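Local coordinates for protein 3-HSA hydroxylase, oxygenase (Rhodococcus sp., PDB 2RFQ) that hydroxylates the steroid catabolite 3-HSA to the catechol 3,4-DHSA during cholesterol breakdown, as the oxygenase component of a reduced-flavin-dependent two-component monooxygenase, at residues F50-P55 against P65-S70. Residues are numbered along the deposited sequence; the frame is centred on the assembly and turned at random.
Sequences FRLLQP and PVLFYS
The ring of Phe68 meets Leu53 over one face and Leu52 at its edge, a compact example of how two neighbouring leucines of a turn can hold a single aromatic side chain. Over the face, CD1 of Leu53 makes a CH-pi contact, 3.7 Å from the centroid of the Phe68 ring and 18° off its normal. That methyl is displaced toward the rim, where it comes within 3.6 Å of Phe68 CG. Near the ring plane, CB of Leu52 approaches Phe68 CD1 at 4.0 Å, and CE1 of Tyr69 also sits at the edge. The Tyr69 ring in turn receives Phe68 CD2 over one of its own faces, off-centre. The ring of Phe49, its plane at about 20°, also meets that of Phe68. With CG anti to the backbone N (chi1 175°), the Phe68 ring presents a face to Leu53, whose side chain crosses it at about a right angle. Replacing Phe68 by an alanine would remove the ring, and the Leu53 methyl would probably be left without its aromatic face, with a gap between turn and helix.

The leucines are the central residues of a type I beta turn from Arg51 to Gln54, closed by Gln54 N to Arg51 O at 3.1 Å. The turn belongs to the connection between helices 38-47 and 65-76 in the helical N-terminal domain of the acyl-CoA dehydrogenase fold, which this flavin monooxygenase shares. Beside the aromatic contact, the Leu52 CD2 methyl meets the Leu67 CD2 methyl at 3.7 Å, the two side chains crossing nearly perpendicularly. Helix 11-25 adjoins this apolar patch through Val12, against Leu52, and Met13, against Leu67. Thr240 of helix 233-266 touches Phe68, and Leu53 O is hydrogen-bonded to Tyr229 OH.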
ATOM      1  N   PHE A  50       0.061  34.700 -17.301  1.00  8.27           N
ATOM      2  CA  PHE A  50      -1.175  34.388 -18.041  1.00  8.65           C
ATOM      3  C   PHE A  50      -0.945  34.414 -19.557  1.00  8.71           C
ATOM      4  O   PHE A  50      -1.677  33.764 -20.300  1.00  8.68           O
ATOM      5  CB  PHE A  50      -2.335  35.287 -17.619  1.00  8.61           C
ATOM      6  CG  PHE A  50      -2.761  35.062 -16.187  1.00  8.28           C
ATOM      7  CD1 PHE A  50      -3.329  33.850 -15.810  1.00  9.02           C
ATOM      8  CD2 PHE A  50      -2.544  36.044 -15.226  1.00  8.79           C
ATOM      9  CE1 PHE A  50      -3.681  33.603 -14.470  1.00 11.94           C
ATOM     10  CE2 PHE A  50      -2.898  35.814 -13.869  1.00  8.84           C
ATOM     11  CZ  PHE A  50      -3.470  34.600 -13.511  1.00  9.70           C
ATOM     12  N   ARG A  51       0.100  35.120 -19.985  1.00  9.41           N
ATOM     13  CA  ARG A  51       0.440  35.172 -21.415  1.00  8.80           C
ATOM     14  C   ARG A  51       1.164  33.922 -21.917  1.00  9.04           C
ATOM     15  O   ARG A  51       1.357  33.775 -23.122  1.00  8.03           O
ATOM     16  CB  ARG A  51       1.315  36.404 -21.713  1.00  9.34           C
ATOM     17  CG  ARG A  51       0.639  37.703 -21.374  1.00 10.57           C
ATOM     18  CD  ARG A  51       1.462  38.846 -21.962  1.00 12.50           C
ATOM     19  NE  ARG A  51       0.753  40.121 -21.917  1.00 16.27           N
ATOM     20  CZ  ARG A  51      -0.200  40.510 -22.772  1.00 18.84           C
ATOM     21  NH1 ARG A  51      -0.620  39.710 -23.766  1.00 18.61           N
ATOM     22  NH2 ARG A  51      -0.741  41.716 -22.627  1.00 19.01           N
ATOM     23  N   LEU A  52       1.559  33.025 -21.014  1.00  8.83           N
ATOM     24  CA  LEU A  52       2.388  31.888 -21.418  1.00  8.49           C
ATOM     25  C   LEU A  52       1.815  31.062 -22.580  1.00  8.56           C
ATOM     26  O   LEU A  52       2.543  30.796 -23.533  1.00  8.60           O
ATOM     27  CB  LEU A  52       2.728  30.982 -20.238  1.00  8.96           C
ATOM     28  CG  LEU A  52       3.854  31.505 -19.347  1.00  8.04           C
ATOM     29  CD1 LEU A  52       3.984  30.600 -18.108  1.00  8.37           C
ATOM     30  CD2 LEU A  52       5.180  31.579 -20.088  1.00  9.01           C
ATOM     31  N   LEU A  53       0.544  30.659 -22.494  1.00  7.58           N
ATOM     32  CA  LEU A  53      -0.068  29.886 -23.595  1.00  8.43           C
ATOM     33  C   LEU A  53      -0.941  30.747 -24.529  1.00  8.51           C
ATOM     34  O   LEU A  53      -1.675  30.212 -25.379  1.00  8.78           O
ATOM     35  CB  LEU A  53      -0.863  28.685 -23.069  1.00  9.06           C
ATOM     36  CG  LEU A  53      -0.024  27.661 -22.286  1.00  8.58           C
ATOM     37  CD1 LEU A  53      -0.930  26.542 -21.824  1.00 11.98           C
ATOM     38  CD2 LEU A  53       1.120  27.075 -23.113  1.00 11.00           C
ATOM     39  N   GLN A  54      -0.889  32.065 -24.335  1.00  8.61           N
ATOM     40  CA  GLN A  54      -1.621  32.998 -25.200  1.00  8.68           C
ATOM     41  C   GLN A  54      -0.898  33.162 -26.553  1.00  8.56           C
ATOM     42  O   GLN A  54       0.328  33.115 -26.593  1.00  8.82           O
ATOM     43  CB  GLN A  54      -1.755  34.343 -24.492  1.00  9.17           C
ATOM     44  CG  GLN A  54      -2.567  35.376 -25.247  1.00 10.60           C
ATOM     45  CD  GLN A  54      -2.681  36.671 -24.466  1.00 13.12           C
ATOM     46  OE1 GLN A  54      -1.708  37.117 -23.860  1.00 15.02           O
ATOM     47  NE2 GLN A  54      -3.859  37.290 -24.486  1.00 12.12           N
ATOM     48  N   PRO A  55      -1.659  33.267 -27.658  1.00  9.35           N
ATOM     49  CA  PRO A  55      -1.024  33.410 -28.995  1.00  9.26           C
ATOM     50  C   PRO A  55      -0.147  34.647 -29.154  1.00 10.46           C
ATOM     51  O   PRO A  55      -0.391  35.693 -28.524  1.00 10.97           O
ATOM     52  CB  PRO A  55      -2.224  33.427 -29.964  1.00 10.21           C
ATOM     53  CG  PRO A  55      -3.290  32.616 -29.219  1.00  9.56           C
ATOM     54  CD  PRO A  55      -3.126  33.089 -27.777  1.00  8.96           C
ATOM     55  N   PRO A  65       4.676  23.887 -23.709  1.00  7.21           N
ATOM     56  CA  PRO A  65       3.742  23.616 -22.603  1.00  7.44           C
ATOM     57  C   PRO A  65       4.431  23.200 -21.321  1.00  7.41           C
ATOM     58  O   PRO A  65       3.869  23.429 -20.244  1.00  7.61           O
ATOM     59  CB  PRO A  65       2.805  22.515 -23.157  1.00  7.21           C
ATOM     60  CG  PRO A  65       3.592  21.903 -24.292  1.00  7.25           C
ATOM     61  CD  PRO A  65       4.441  23.014 -24.872  1.00  7.59           C
ATOM     62  N   VAL A  66       5.645  22.642 -21.416  1.00  7.39           N
ATOM     63  CA  VAL A  66       6.374  22.274 -20.189  1.00  7.61           C
ATOM     64  C   VAL A  66       6.704  23.541 -19.386  1.00  7.78           C
ATOM     65  O   VAL A  66       6.678  23.530 -18.169  1.00  7.88           O
ATOM     66  CB  VAL A  66       7.609  21.402 -20.441  1.00  7.49           C
ATOM     67  CG1 VAL A  66       8.379  21.170 -19.129  1.00  8.05           C
ATOM     68  CG2 VAL A  66       7.166  20.054 -21.043  1.00  9.31           C
ATOM     69  N   LEU A  67       7.012  24.631 -20.069  1.00  7.29           N
ATOM     70  CA  LEU A  67       7.263  25.889 -19.357  1.00  7.76           C
ATOM     71  C   LEU A  67       6.010  26.310 -18.578  1.00  8.22           C
ATOM     72  O   LEU A  67       6.105  26.688 -17.408  1.00  8.45           O
ATOM     73  CB  LEU A  67       7.684  26.986 -20.347  1.00  7.64           C
ATOM     74  CG  LEU A  67       7.764  28.399 -19.744  1.00  7.93           C
ATOM     75  CD1 LEU A  67       8.743  28.546 -18.605  1.00  8.06           C
ATOM     76  CD2 LEU A  67       8.112  29.413 -20.828  1.00  8.35           C
ATOM     77  N   PHE A  68       4.846  26.207 -19.216  1.00  7.91           N
ATOM     78  CA  PHE A  68       3.591  26.580 -18.566  1.00  8.00           C
ATOM     79  C   PHE A  68       3.361  25.719 -17.315  1.00  8.49           C
ATOM     80  O   PHE A  68       3.078  26.260 -16.224  1.00  7.38           O
ATOM     81  CB  PHE A  68       2.398  26.442 -19.520  1.00  8.07           C
ATOM     82  CG  PHE A  68       1.081  26.712 -18.852  1.00  8.08           C
ATOM     83  CD1 PHE A  68       0.683  28.020 -18.583  1.00  8.58           C
ATOM     84  CD2 PHE A  68       0.242  25.652 -18.479  1.00 10.03           C
ATOM     85  CE1 PHE A  68      -0.540  28.285 -17.947  1.00 10.57           C
ATOM     86  CE2 PHE A  68      -0.972  25.909 -17.811  1.00 11.32           C
ATOM     87  CZ  PHE A  68      -1.359  27.219 -17.557  1.00 10.66           C
ATOM     88  N   TYR A  69       3.500  24.389 -17.445  1.00  7.68           N
ATOM     89  CA  TYR A  69       3.234  23.533 -16.280  1.00  7.45           C
ATOM     90  C   TYR A  69       4.288  23.699 -15.183  1.00  7.41           C
ATOM     91  O   TYR A  69       3.976  23.548 -13.996  1.00  8.02           O
ATOM     92  CB  TYR A  69       3.046  22.064 -16.669  1.00  7.50           C
ATOM     93  CG  TYR A  69       1.862  21.845 -17.571  1.00  8.12           C
ATOM     94  CD1 TYR A  69       0.570  22.194 -17.170  1.00  8.37           C
ATOM     95  CD2 TYR A  69       2.045  21.310 -18.846  1.00  9.03           C
ATOM     96  CE1 TYR A  69      -0.528  22.008 -18.022  1.00 10.05           C
ATOM     97  CE2 TYR A  69       0.957  21.102 -19.708  1.00  9.51           C
ATOM     98  CZ  TYR A  69      -0.318  21.440 -19.285  1.00  8.96           C
ATOM     99  OH  TYR A  69      -1.378  21.228 -20.157  1.00  9.21           O
ATOM    100  N   SER A  70       5.514  24.046 -15.581  1.00  6.66           N
ATOM    101  CA  SER A  70       6.601  24.332 -14.628  1.00  7.72           C
ATOM    102  C   SER A  70       6.256  25.579 -13.818  1.00  7.84           C
ATOM    103  O   SER A  70       6.493  25.621 -12.604  1.00  8.92           O
ATOM    104  CB  SER A  70       7.917  24.519 -15.386  1.00  8.35           C
ATOM    105  OG  SER A  70       8.274  23.274 -15.978  1.00  9.89           O
TER